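Local coordinates for protein nitroalkane oxidase (Podospora anserina, PDB 3MKH) that oxidises nitroalkanes to aldehydes or ketones with FAD and molecular oxygen, releasing nitrite and hydrogen peroxide, at residues Ser78-Glu83 with Leu276-Met280; Val282-Arg286 with Gln323-Arg328. All blocks are in the same frame, centred on the assembly; numbering follows the deposited sequence.

Contact 1 (Ser78-Glu83 with Leu276-Met280); sequences SAILVE and LVGAM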
loop_
_atom_site.group_PDB
_atom_site.type_symbol
_atom_site.label_atom_id
_atom_site.label_comp_id
_atom_site.label_asym_id
_atom_site.label_seq_id
_atom_site.Cartn_x
_atom_site.Cartn_y
_atom_site.Cartn_z
ATOM N N SER A 78 -11.015 4.063 -29.235
ATOM C CA SER A 78 -9.743 4.718 -28.992
ATOM C C SER A 78 -8.978 4.033 -27.863
ATOM O O SER A 78 -7.768 3.858 -27.949
ATOM C CB SER A 78 -9.966 6.192 -28.660
ATOM O OG SER A 78 -10.337 6.876 -29.837
ATOM N N ALA A 79 -9.686 3.646 -26.808
ATOM C CA ALA A 79 -9.044 2.990 -25.671
ATOM C C ALA A 79 -8.471 1.645 -26.092
ATOM O O ALA A 79 -7.411 1.233 -25.617
ATOM C CB ALA A 79 -10.023 2.821 -24.517
ATOM N N ILE A 80 -9.173 0.964 -26.995
ATOM C CA ILE A 80 -8.699 -0.315 -27.511
ATOM C C ILE A 80 -7.409 -0.119 -28.303
ATOM O O ILE A 80 -6.417 -0.814 -28.083
ATOM C CB ILE A 80 -9.786 -1.022 -28.359
ATOM C CG1 ILE A 80 -10.909 -1.516 -27.436
ATOM C CG2 ILE A 80 -9.167 -2.154 -29.178
ATOM C CD1 ILE A 80 -12.216 -1.910 -28.149
ATOM N N LEU A 81 -7.406 0.856 -29.197
ATOM C CA LEU A 81 -6.213 1.134 -29.986
ATOM C C LEU A 81 -5.033 1.507 -29.082
ATOM O O LEU A 81 -3.919 0.987 -29.230
ATOM C CB LEU A 81 -6.492 2.263 -30.984
ATOM C CG LEU A 81 -5.264 2.835 -31.703
ATOM C CD1 LEU A 81 -4.657 1.795 -32.623
ATOM C CD2 LEU A 81 -5.645 4.080 -32.500
ATOM N N VAL A 82 -5.275 2.429 -28.159
ATOM C CA VAL A 82 -4.209 2.927 -27.288
ATOM C C VAL A 82 -3.599 1.824 -26.403
ATOM O O VAL A 82 -2.375 1.769 -26.225
ATOM C CB VAL A 82 -4.698 4.112 -26.423
ATOM C CG1 VAL A 82 -3.675 4.458 -25.370
ATOM C CG2 VAL A 82 -4.973 5.328 -27.308
ATOM N N GLU A 83 -4.444 0.949 -25.861
ATOM C CA GLU A 83 -3.959 -0.149 -25.028
ATOM C C GLU A 83 -3.010 -1.039 -25.834
ATOM O O GLU A 83 -1.905 -1.368 -25.385
ATOM C CB GLU A 83 -5.124 -0.995 -24.441
ATOM C CG GLU A 83 -4.629 -2.271 -23.719
ATOM C CD GLU A 83 -5.738 -3.283 -23.370
ATOM O OE1 GLU A 83 -6.930 -2.915 -23.410
ATOM O OE2 GLU A 83 -5.403 -4.456 -23.061
ATOM N N LEU A 276 -7.849 7.973 -22.068
ATOM C CA LEU A 276 -6.849 7.316 -22.902
ATOM C C LEU A 276 -5.568 7.031 -22.118
ATOM O O LEU A 276 -4.869 6.073 -22.410
ATOM C CB LEU A 276 -6.562 8.140 -24.157
ATOM C CG LEU A 276 -7.425 7.810 -25.393
ATOM C CD1 LEU A 276 -8.727 7.081 -25.074
ATOM C CD2 LEU A 276 -7.653 9.015 -26.273
ATOM N N VAL A 277 -5.278 7.859 -21.117
ATOM C CA VAL A 277 -4.195 7.568 -20.179
ATOM C C VAL A 277 -4.497 6.298 -19.374
ATOM O O VAL A 277 -3.592 5.503 -19.072
ATOM C CB VAL A 277 -3.888 8.764 -19.235
ATOM C CG1 VAL A 277 -2.965 8.326 -18.081
ATOM C CG2 VAL A 277 -3.240 9.905 -20.033
ATOM N N GLY A 278 -5.771 6.102 -19.042
ATOM C CA GLY A 278 -6.205 4.852 -18.437
ATOM C C GLY A 278 -5.775 3.700 -19.330
ATOM O O GLY A 278 -5.118 2.736 -18.902
ATOM N N ALA A 279 -6.081 3.836 -20.612
ATOM C CA ALA A 279 -5.769 2.781 -21.553
ATOM C C ALA A 279 -4.256 2.586 -21.730
ATOM O O ALA A 279 -3.801 1.455 -21.935
ATOM C CB ALA A 279 -6.462 3.018 -22.885
ATOM N N MET A 280 -3.476 3.664 -21.645
ATOM C CA MET A 280 -2.003 3.518 -21.695
ATOM C C MET A 280 -1.522 2.698 -20.509
ATOM O O MET A 280 -0.614 1.857 -20.628
ATOM C CB MET A 280 -1.301 4.879 -21.658
ATOM C CG MET A 280 -1.681 5.812 -22.784
ATOM S SD MET A 280 -0.859 7.410 -22.587
ATOM C CE MET A 280 -1.311 8.160 -24.137
#

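Contact 2 (Val282-Arg286 with Gln323-Arg328); sequences VGLMR and QTEAAR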
loop_
_atom_site.group_PDB
_atom_site.type_symbol
_atom_site.label_atom_id
_atom_site.label_comp_id
_atom_site.label_asym_id
_atom_site.label_seq_id
_atom_site.Cartn_x
_atom_site.Cartn_y
_atom_site.Cartn_z
ATOM N N VAL A 282 -3.285 0.413 -18.867
ATOM C CA VAL A 282 -3.659 -0.975 -19.123
ATOM C C VAL A 282 -2.665 -1.652 -20.056
ATOM O O VAL A 282 -2.281 -2.804 -19.843
ATOM C CB VAL A 282 -5.087 -1.092 -19.740
ATOM C CG1 VAL A 282 -5.432 -2.558 -20.030
ATOM C CG2 VAL A 282 -6.132 -0.445 -18.824
ATOM N N GLY A 283 -2.253 -0.935 -21.099
ATOM C CA GLY A 283 -1.318 -1.486 -22.070
ATOM C C GLY A 283 0.030 -1.839 -21.457
ATOM O O GLY A 283 0.601 -2.892 -21.748
ATOM N N LEU A 284 0.565 -0.952 -20.624
ATOM C CA LEU A 284 1.840 -1.253 -19.975
ATOM C C LEU A 284 1.692 -2.416 -18.994
ATOM O O LEU A 284 2.599 -3.225 -18.858
ATOM C CB LEU A 284 2.386 -0.038 -19.228
ATOM C CG LEU A 284 2.772 1.183 -20.045
ATOM C CD1 LEU A 284 3.268 2.296 -19.108
ATOM C CD2 LEU A 284 3.837 0.821 -21.099
ATOM N N MET A 285 0.557 -2.475 -18.299
ATOM C CA MET A 285 0.324 -3.545 -17.329
ATOM C C MET A 285 0.251 -4.883 -18.037
ATOM O O MET A 285 0.874 -5.859 -17.615
ATOM C CB MET A 285 -0.951 -3.280 -16.523
ATOM C CG MET A 285 -0.819 -2.036 -15.636
ATOM S SD MET A 285 -2.349 -1.509 -14.834
ATOM C CE MET A 285 -2.509 -2.801 -13.596
ATOM N N ARG A 286 -0.505 -4.918 -19.127
ATOM C CA ARG A 286 -0.565 -6.099 -19.983
ATOM C C ARG A 286 0.838 -6.495 -20.453
ATOM O O ARG A 286 1.229 -7.657 -20.366
ATOM C CB ARG A 286 -1.489 -5.825 -21.188
ATOM C CG ARG A 286 -1.363 -6.856 -22.287
ATOM C CD ARG A 286 -2.721 -7.163 -22.908
ATOM N NE ARG A 286 -3.273 -6.112 -23.772
ATOM C CZ ARG A 286 -2.917 -5.927 -25.037
ATOM N NH1 ARG A 286 -1.963 -6.681 -25.577
ATOM N NH2 ARG A 286 -3.506 -4.986 -25.766
ATOM N N GLN A 323 -5.157 -6.378 -10.946
ATOM C CA GLN A 323 -5.150 -4.923 -11.093
ATOM C C GLN A 323 -5.394 -4.496 -12.536
ATOM O O GLN A 323 -6.080 -3.488 -12.791
ATOM C CB GLN A 323 -3.832 -4.347 -10.567
ATOM C CG GLN A 323 -3.650 -4.518 -9.039
ATOM C CD GLN A 323 -4.626 -3.660 -8.248
ATOM O OE1 GLN A 323 -4.851 -2.490 -8.576
ATOM N NE2 GLN A 323 -5.205 -4.235 -7.199
ATOM N N THR A 324 -4.838 -5.267 -13.474
ATOM C CA THR A 324 -4.980 -4.977 -14.902
ATOM C C THR A 324 -6.439 -5.130 -15.348
ATOM O O THR A 324 -6.954 -4.320 -16.118
ATOM C CB THR A 324 -4.066 -5.870 -15.776
ATOM O OG1 THR A 324 -2.721 -5.768 -15.312
ATOM C CG2 THR A 324 -4.088 -5.409 -17.244
ATOM N N GLU A 325 -7.096 -6.178 -14.865
ATOM C CA GLU A 325 -8.505 -6.389 -15.209
ATOM C C GLU A 325 -9.377 -5.271 -14.632
ATOM O O GLU A 325 -10.239 -4.738 -15.322
ATOM C CB GLU A 325 -8.978 -7.787 -14.771
ATOM C CG GLU A 325 -8.212 -8.940 -15.458
ATOM C CD GLU A 325 -8.431 -8.977 -16.972
ATOM O OE1 GLU A 325 -9.198 -8.145 -17.488
ATOM O OE2 GLU A 325 -7.862 -9.858 -17.646
ATOM N N ALA A 326 -9.133 -4.880 -13.381
ATOM C CA ALA A 326 -9.836 -3.719 -12.818
ATOM C C ALA A 326 -9.587 -2.446 -13.620
ATOM O O ALA A 326 -10.511 -1.669 -13.875
ATOM C CB ALA A 326 -9.419 -3.495 -11.372
ATOM N N ALA A 327 -8.325 -2.214 -13.982
ATOM C CA ALA A 327 -7.943 -1.026 -14.753
ATOM C C ALA A 327 -8.682 -0.928 -16.096
ATOM O O ALA A 327 -9.200 0.142 -16.453
ATOM C CB ALA A 327 -6.396 -0.989 -14.984
ATOM N N ARG A 328 -8.713 -2.027 -16.845
ATOM C CA ARG A 328 -9.392 -2.017 -18.152
ATOM C C ARG A 328 -10.897 -1.805 -17.986
ATOM O O ARG A 328 -11.500 -1.027 -18.711
ATOM C CB ARG A 328 -9.137 -3.292 -18.981
ATOM C CG ARG A 328 -9.636 -3.138 -20.417
ATOM C CD ARG A 328 -9.534 -4.429 -21.231
ATOM N NE ARG A 328 -8.151 -4.838 -21.424
ATOM C CZ ARG A 328 -7.582 -5.868 -20.808
ATOM N NH1 ARG A 328 -8.281 -6.604 -19.940
ATOM N NH2 ARG A 328 -6.309 -6.160 -21.055
#

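Contact 1 (Ser78-Glu83 with Leu276-Met280)
A79 and V82 meet L276, A279 and M280 where two helices run roughly parallel, their axes crossing at -33° and approaching to 8.1 Å. This is an interface of the acyl-CoA dehydrogenase fold: helix 75-88 of the N-terminal helical domain lies along helix 262-298 of the C-terminal helical domain. Small residues allow the close approach. The A279 methyl stands 3.4 Å from A79 O, an oxygen already taken up by E83 N within its own helix, and 3.9 Å from A79 CB; alanine suits both places because a methyl group is enough to fill the space between the two backbones here.

V82 supplies the branched side chain that points at the other helix. With CG1 anti to the backbone N (chi1 170°), its two methyls divide between neighbours one turn apart: CG1 reaches the CG methylene of M280 and L276 O, while CG2 lies 4.0 Å from L276 CG, the two side chains crossing at about a right angle. L276 extends the apolar seam toward the N-terminal end of 78-83 by placing CD1 3.9 Å from S78 CB; the serine offers its methylene here, while its OG makes a weak hydrogen bond to T74 O. Beyond V82, M280 also touches L94 and F97 of helix 90-109 and the FAD-binding F398. At the other end, the backbone of E83 comes in close, its CA-H directed at A279 O with CA 3.5 Å from that oxygen.

Contact 2 (Val282-Arg286 with Gln323-Arg328)
V282, M285 and R286 face T324, A327 and R328 across an antiparallel helix pair of the C-terminal helical domain of the acyl-CoA dehydrogenase fold, the axes 9.5 Å apart and the N-to-C directions at 158°.

Van der Waals packing fills the middle of the contact. V282 spreads its methyls over R328: CG2 packs 3.6 Å from R328 N and also meets A327 CB, while CG1 lies 3.8 Å from R328 NE, obliquely to the guanidinium. An alanine in place of V282 would remove both methyls and probably leave the R328 side chain less firmly held on this flank, with a gap beside A327 CB. M285 and T324 lie alongside one another, pointing opposite ways. The methionine chain bends at its thioether (chi3 73°), which sets CE against the backbone of 323-324, 3.4 Å from T324 N, while SD rests 4.1 Å from A327 CB. A flexible thioether suits this uneven surface, and the small A327 leaves room for it.

The polar ends of T324, R286 and R328 find their strongest partners outside the two segments. T324 OG1 is 3.3 Å from M285 CB but hydrogen-bonds to V320 O, a turn earlier in its own helix. R286 NE and R328 NH2 come within 4.1 Å, their guanidinium planes 36° apart; both salt-bridge to E83, which probably offsets the like charges. E325 OE1 grips R328 NH1 at 3.0 Å, in the guanidinium plane, while K321 pairs with E325 OE2.

A second subunit lies alongside, its W422 forming a cation-pi contact with R286. Within the chain, helix 75-88 borders V282 and R286, and helix 345-374 packs on M285, Q323 and A327.

Overall arrangement
From the N terminus, helix 75-88 provides the first half of contact 1; the chain then passes helix 90-109 and the beta strands before helix 262-298 returns to close this long loop. Contact 2 opens just two residues after 276-280 and closes a much shorter loop when helix 311-340 turns back alongside. The two are therefore in series, neither nested nor crossed, with helix 262-298 shared by both. Contact 1 joins the N- and C-terminal helical domains, while contact 2 pairs helices inside the latter. The E83 carboxylate is common to both contacts, and its OE1 also hydrogen-bonds to Y426 of the second subunit, linking three helices to the tetramer interface.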